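Local coordinates for SusD-like protein BACOVA_02651 (Bacteroides ovatus, PDB 5E75), which binds polysaccharide at the cell surface and probably holds xyloglucan there before its transport into the periplasm for degradation, at residues D225-Y230 / Y236-N241; T297-A302 / R412-M417. All coordinates share one frame; numbering follows the deposited sequence.

Contact 1: residues D225-Y230 / Y236-N241; sequences DLMTNY and YKNNNN
M227 reaches across the long loop between helix 205-221 and strand 244-248 and lays its thioether over N241, at the end of a type II beta turn that runs from N238 to N241. The two side chains cross obliquely, with the sulfur over the flat of the N241 amide, roughly equidistant from OD1 and ND2. M227 SD sits 3.4 Å from N241 CG and is nearly as close to N241 CB, while M227 CG lies alongside the amide oxygen, 3.6 Å from N241 OD1. A bend at the last torsion (chi3 82°) turns the methyl group toward N238, where M227 CE comes to 3.9 Å from N238 CG while still grazing N241 CB. No hydrogen bond joins the two segments; the contact is van der Waals packing of thioether on amide, near the surface. The N238 side chain is held separately, with ND2 bonded to the carbonyl of D232, and the M227 carbonyl accepts a bond from R393. The turn helps hold the N241 amide: N241 ND2 donates to N238 O at 2.8 Å, a fairly straight bond (159° at the hydrogen) with the acceptor close to the amide plane.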
loop_
_atom_site.group_PDB
_atom_site.type_symbol
_atom_site.label_atom_id
_atom_site.label_comp_id
_atom_site.label_asym_id
_atom_site.label_seq_id
_atom_site.Cartn_x
_atom_site.Cartn_y
_atom_site.Cartn_z
ATOM N N ASP A 225 -14.950 -9.445 -9.824
ATOM C CA ASP A 225 -13.947 -10.484 -10.022
ATOM C C ASP A 225 -12.576 -9.867 -10.207
ATOM O O ASP A 225 -12.433 -8.679 -10.480
ATOM C CB ASP A 225 -14.304 -11.346 -11.239
ATOM C CG ASP A 225 -13.700 -12.761 -11.178
ATOM O OD1 ASP A 225 -13.008 -13.137 -10.190
ATOM O OD2 ASP A 225 -13.952 -13.518 -12.141
ATOM N N LEU A 226 -11.559 -10.696 -10.051
ATOM C CA LEU A 226 -10.197 -10.295 -10.393
ATOM C C LEU A 226 -10.056 -10.036 -11.892
ATOM O O LEU A 226 -10.650 -10.750 -12.705
ATOM C CB LEU A 226 -9.201 -11.388 -10.011
ATOM C CG LEU A 226 -9.234 -11.870 -8.561
ATOM C CD1 LEU A 226 -8.186 -12.909 -8.381
ATOM C CD2 LEU A 226 -9.003 -10.733 -7.586
ATOM N N MET A 227 -9.285 -9.020 -12.271
ATOM C CA MET A 227 -8.930 -8.860 -13.678
ATOM C C MET A 227 -8.233 -10.139 -14.176
ATOM O O MET A 227 -7.439 -10.752 -13.460
ATOM C CB MET A 227 -8.023 -7.657 -13.916
ATOM C CG MET A 227 -8.675 -6.301 -13.637
ATOM S SD MET A 227 -7.802 -4.949 -14.474
ATOM C CE MET A 227 -8.496 -5.063 -16.127
ATOM N N THR A 228 -8.527 -10.533 -15.413
ATOM C CA THR A 228 -7.961 -11.751 -15.986
ATOM C C THR A 228 -6.435 -11.723 -16.026
ATOM O O THR A 228 -5.769 -12.726 -15.732
ATOM C CB THR A 228 -8.520 -11.974 -17.403
ATOM O OG1 THR A 228 -9.947 -12.115 -17.326
ATOM C CG2 THR A 228 -7.918 -13.213 -18.034
ATOM N N ASN A 229 -5.879 -10.574 -16.395
ATOM C CA ASN A 229 -4.434 -10.430 -16.522
ATOM C C ASN A 229 -3.900 -9.466 -15.483
ATOM O O ASN A 229 -4.279 -8.300 -15.470
ATOM C CB ASN A 229 -4.087 -9.894 -17.901
ATOM C CG ASN A 229 -4.629 -10.755 -19.009
ATOM O OD1 ASN A 229 -4.369 -11.956 -19.055
ATOM N ND2 ASN A 229 -5.393 -10.144 -19.910
ATOM N N TYR A 230 -3.030 -9.964 -14.611
ATOM C CA TYR A 230 -2.439 -9.153 -13.568
ATOM C C TYR A 230 -1.837 -7.861 -14.125
ATOM O O TYR A 230 -1.992 -6.811 -13.525
ATOM C CB TYR A 230 -1.363 -9.981 -12.880
ATOM C CG TYR A 230 -0.649 -9.351 -11.703
ATOM C CD1 TYR A 230 -1.182 -9.410 -10.432
ATOM C CD2 TYR A 230 0.588 -8.742 -11.871
ATOM C CE1 TYR A 230 -0.517 -8.857 -9.343
ATOM C CE2 TYR A 230 1.272 -8.185 -10.797
ATOM C CZ TYR A 230 0.725 -8.264 -9.527
ATOM O OH TYR A 230 1.425 -7.733 -8.461
ATOM N N TYR A 236 -2.957 2.627 -17.164
ATOM C CA TYR A 236 -3.857 3.761 -16.958
ATOM C C TYR A 236 -5.255 3.564 -17.565
ATOM O O TYR A 236 -6.254 3.997 -16.982
ATOM C CB TYR A 236 -3.193 5.047 -17.472
ATOM C CG TYR A 236 -4.104 5.993 -18.208
ATOM C CD1 TYR A 236 -4.880 6.904 -17.528
ATOM C CD2 TYR A 236 -4.162 5.975 -19.593
ATOM C CE1 TYR A 236 -5.719 7.781 -18.222
ATOM C CE2 TYR A 236 -4.979 6.814 -20.283
ATOM C CZ TYR A 236 -5.750 7.718 -19.603
ATOM O OH TYR A 236 -6.563 8.557 -20.331
ATOM N N LYS A 237 -5.338 2.896 -18.711
ATOM C CA LYS A 237 -6.637 2.666 -19.343
ATOM C C LYS A 237 -7.540 1.830 -18.466
ATOM O O LYS A 237 -8.753 1.827 -18.669
ATOM C CB LYS A 237 -6.487 1.972 -20.695
ATOM C CG LYS A 237 -5.954 2.848 -21.820
ATOM C CD LYS A 237 -6.902 3.960 -22.185
ATOM C CE LYS A 237 -6.558 4.531 -23.555
ATOM N NZ LYS A 237 -7.415 5.712 -23.859
ATOM N N ASN A 238 -6.971 1.117 -17.495
ATOM C CA ASN A 238 -7.756 0.281 -16.591
ATOM C C ASN A 238 -7.850 0.850 -15.185
ATOM O O ASN A 238 -8.222 0.127 -14.263
ATOM C CB ASN A 238 -7.197 -1.140 -16.551
ATOM C CG ASN A 238 -7.206 -1.789 -17.909
ATOM O OD1 ASN A 238 -8.202 -1.703 -18.636
ATOM N ND2 ASN A 238 -6.092 -2.393 -18.292
ATOM N N ASN A 239 -7.561 2.141 -15.014
ATOM C CA ASN A 239 -7.872 2.795 -13.750
ATOM C C ASN A 239 -9.345 2.498 -13.447
ATOM O O ASN A 239 -10.191 2.522 -14.348
ATOM C CB ASN A 239 -7.692 4.315 -13.839
ATOM C CG ASN A 239 -6.248 4.775 -13.663
ATOM O OD1 ASN A 239 -5.374 4.044 -13.188
ATOM N ND2 ASN A 239 -6.008 6.018 -14.032
ATOM N N ASN A 240 -9.649 2.201 -12.186
ATOM C CA ASN A 240 -11.025 1.973 -11.732
ATOM C C ASN A 240 -11.680 0.762 -12.366
ATOM O O ASN A 240 -12.894 0.684 -12.509
ATOM C CB ASN A 240 -11.874 3.231 -11.893
ATOM C CG ASN A 240 -11.356 4.354 -11.042
ATOM O OD1 ASN A 240 -11.003 4.140 -9.882
ATOM N ND2 ASN A 240 -11.280 5.551 -11.605
ATOM N N ASN A 241 -10.858 -0.212 -12.699
ATOM C CA ASN A 241 -11.334 -1.523 -13.100
ATOM C C ASN A 241 -12.123 -2.184 -11.964
ATOM O O ASN A 241 -12.128 -1.700 -10.823
ATOM C CB ASN A 241 -10.143 -2.394 -13.506
ATOM C CG ASN A 241 -9.198 -2.660 -12.345
ATOM O OD1 ASN A 241 -9.478 -3.500 -11.492
ATOM N ND2 ASN A 241 -8.096 -1.920 -12.291
#

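Contact 2: residues T297-A302 / R412-M417; sequences TLRRNA and RVEFGM
Two helices of the SusD-family region, 297-303 and 404-415, are joined here by a buried salt bridge between R299 and E414, with V413 packed beside it. R299 NH1 donates to E414 OE1 at 2.8 Å, and the N-H points well at its acceptor (161°). The oxygen lies almost exactly in the guanidinium plane and is approached nearly along its own C-O bond, yet the two flat groups are turned 60° against each other. A bend at chi3 turns the guanidinium beyond CD toward the carboxylate; R299 CD itself lies 3.3 Å from E414 OE1. V413 comes from a different direction: its CG2 methyl stands over one face of the guanidinium, offset toward the rim, 3.5 Å from R299 NH2, whereas E414 comes at the edge. On the glutamate side, CG is anti to the backbone N (chi1 -176°), and a further bend at chi2 carries the carboxylate back to the arginine although the CB bond leads away from it. The pair belongs to a charge network in the helical part of this SusD-like fold: R299 NH2 also bridges E410, one turn earlier on helix 404-415, and D296, while E414 OE2 takes R359 and R393. A leucine in place of R299 would probably leave E414 OE1 without its guanidinium mate and E410 and D296 short of a positive partner in a buried setting. One bond back from the carboxylate, E414 CG rests 3.6 Å above the plane of the F415 ring, offset toward its rim.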
loop_
_atom_site.group_PDB
_atom_site.type_symbol
_atom_site.label_atom_id
_atom_site.label_comp_id
_atom_site.label_asym_id
_atom_site.label_seq_id
_atom_site.Cartn_x
_atom_site.Cartn_y
_atom_site.Cartn_z
ATOM N N THR A 297 6.173 -15.594 -13.433
ATOM C CA THR A 297 6.804 -14.567 -14.252
ATOM C C THR A 297 5.880 -13.400 -14.571
ATOM O O THR A 297 6.360 -12.300 -14.845
ATOM C CB THR A 297 7.364 -15.161 -15.552
ATOM O OG1 THR A 297 6.312 -15.776 -16.286
ATOM C CG2 THR A 297 8.432 -16.189 -15.233
ATOM N N LEU A 298 4.569 -13.614 -14.539
ATOM C CA LEU A 298 3.641 -12.537 -14.892
ATOM C C LEU A 298 3.652 -11.461 -13.801
ATOM O O LEU A 298 3.761 -10.269 -14.094
ATOM C CB LEU A 298 2.220 -13.065 -15.142
ATOM C CG LEU A 298 2.120 -14.131 -16.242
ATOM C CD1 LEU A 298 0.684 -14.578 -16.376
ATOM C CD2 LEU A 298 2.640 -13.628 -17.585
ATOM N N ARG A 299 3.552 -11.879 -12.548
ATOM C CA ARG A 299 3.600 -10.916 -11.466
ATOM C C ARG A 299 5.007 -10.328 -11.324
ATOM O O ARG A 299 5.161 -9.126 -11.096
ATOM C CB ARG A 299 3.112 -11.516 -10.145
ATOM C CG ARG A 299 1.605 -11.816 -10.132
ATOM C CD ARG A 299 1.093 -12.144 -8.734
ATOM N NE ARG A 299 1.610 -13.427 -8.289
ATOM C CZ ARG A 299 1.103 -14.157 -7.299
ATOM N NH1 ARG A 299 0.062 -13.726 -6.610
ATOM N NH2 ARG A 299 1.651 -15.341 -7.010
ATOM N N ARG A 300 6.040 -11.141 -11.507
ATOM C CA ARG A 300 7.394 -10.607 -11.416
ATOM C C ARG A 300 7.608 -9.541 -12.493
ATOM O O ARG A 300 8.050 -8.440 -12.190
ATOM C CB ARG A 300 8.446 -11.718 -11.556
ATOM C CG ARG A 300 9.858 -11.217 -11.233
ATOM C CD ARG A 300 10.955 -12.101 -11.801
ATOM N NE ARG A 300 10.908 -12.047 -13.254
ATOM C CZ ARG A 300 11.243 -13.037 -14.073
ATOM N NH1 ARG A 300 11.723 -14.189 -13.610
ATOM N NH2 ARG A 300 11.114 -12.856 -15.378
ATOM N N ASN A 301 7.279 -9.850 -13.741
ATOM C CA ASN A 301 7.548 -8.893 -14.822
ATOM C C ASN A 301 6.748 -7.605 -14.675
ATOM O O ASN A 301 7.233 -6.512 -15.043
ATOM C CB ASN A 301 7.235 -9.499 -16.205
ATOM C CG ASN A 301 8.262 -10.489 -16.671
ATOM O OD1 ASN A 301 9.368 -10.561 -16.144
ATOM N ND2 ASN A 301 7.895 -11.273 -17.687
ATOM N N ALA A 302 5.514 -7.710 -14.173
ATOM C CA ALA A 302 4.699 -6.516 -14.000
ATOM C C ALA A 302 5.166 -5.660 -12.833
ATOM O O ALA A 302 4.707 -4.536 -12.664
ATOM C CB ALA A 302 3.228 -6.887 -13.819
ATOM N N ARG A 412 3.293 -10.729 -0.416
ATOM C CA ARG A 412 4.437 -9.967 -0.903
ATOM C C ARG A 412 4.456 -9.903 -2.423
ATOM O O ARG A 412 4.665 -8.820 -2.993
ATOM C CB ARG A 412 5.760 -10.531 -0.366
ATOM C CG ARG A 412 5.978 -10.276 1.115
ATOM C CD ARG A 412 7.359 -10.684 1.605
ATOM N NE ARG A 412 8.388 -9.829 1.014
ATOM C CZ ARG A 412 9.699 -10.072 1.043
ATOM N NH1 ARG A 412 10.197 -11.158 1.637
ATOM N NH2 ARG A 412 10.527 -9.228 0.440
ATOM N N VAL A 413 4.255 -11.047 -3.091
ATOM C CA VAL A 413 4.315 -11.079 -4.539
ATOM C C VAL A 413 3.068 -10.488 -5.204
ATOM O O VAL A 413 3.166 -9.916 -6.281
ATOM C CB VAL A 413 4.627 -12.498 -5.132
ATOM C CG1 VAL A 413 5.981 -13.020 -4.678
ATOM C CG2 VAL A 413 3.587 -13.500 -4.788
ATOM N N GLU A 414 1.913 -10.596 -4.576
ATOM C CA GLU A 414 0.719 -9.981 -5.138
ATOM C C GLU A 414 0.811 -8.461 -5.072
ATOM O O GLU A 414 0.363 -7.779 -6.004
ATOM C CB GLU A 414 -0.527 -10.489 -4.416
ATOM C CG GLU A 414 -1.843 -9.970 -4.990
ATOM C CD GLU A 414 -2.129 -10.398 -6.405
ATOM O OE1 GLU A 414 -1.567 -11.420 -6.877
ATOM O OE2 GLU A 414 -2.957 -9.721 -7.059
ATOM N N PHE A 415 1.419 -7.932 -4.011
ATOM C CA PHE A 415 1.340 -6.484 -3.728
ATOM C C PHE A 415 2.676 -5.747 -3.788
ATOM O O PHE A 415 2.782 -4.612 -3.333
ATOM C CB PHE A 415 0.609 -6.205 -2.402
ATOM C CG PHE A 415 -0.776 -6.730 -2.398
ATOM C CD1 PHE A 415 -1.729 -6.152 -3.216
ATOM C CD2 PHE A 415 -1.124 -7.814 -1.635
ATOM C CE1 PHE A 415 -3.003 -6.680 -3.271
ATOM C CE2 PHE A 415 -2.394 -8.323 -1.665
ATOM C CZ PHE A 415 -3.325 -7.758 -2.484
ATOM N N GLY A 416 3.695 -6.368 -4.369
ATOM C CA GLY A 416 4.983 -5.709 -4.502
ATOM C C GLY A 416 4.877 -4.369 -5.207
ATOM O O GLY A 416 4.177 -4.240 -6.214
ATOM N N MET A 417 5.560 -3.362 -4.658
ATOM C CA MET A 417 5.575 -2.006 -5.232
ATOM C C MET A 417 4.190 -1.362 -5.280
ATOM O O MET A 417 3.948 -0.456 -6.061
ATOM C CB MET A 417 6.270 -1.981 -6.606
ATOM C CG MET A 417 7.745 -2.389 -6.569
ATOM S SD MET A 417 8.722 -1.565 -5.296
ATOM C CE MET A 417 8.296 0.166 -5.590
#

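In the fold
Following the chain from the N terminus, helix 205-221 leads into contact 1, a local closure in which 225-230 meets 236-241 across five intervening residues before strand 244-248 begins. Contact 2 opens only afterwards, on helix 297-303, and closes more than a hundred residues later on 412-417, in the last part of helix 404-415 and the loop after it, spanning helices 360-372 and 382-393. The two are in series, neither nested nor crossed, with centres about 15 Å apart. Y230 joins them: its ring packs against R299 and A302, and Y230 OH lies 2.7 Å from E414 O, a probable hydrogen bond. The near-surface loop is thereby tied to the buried helix pair.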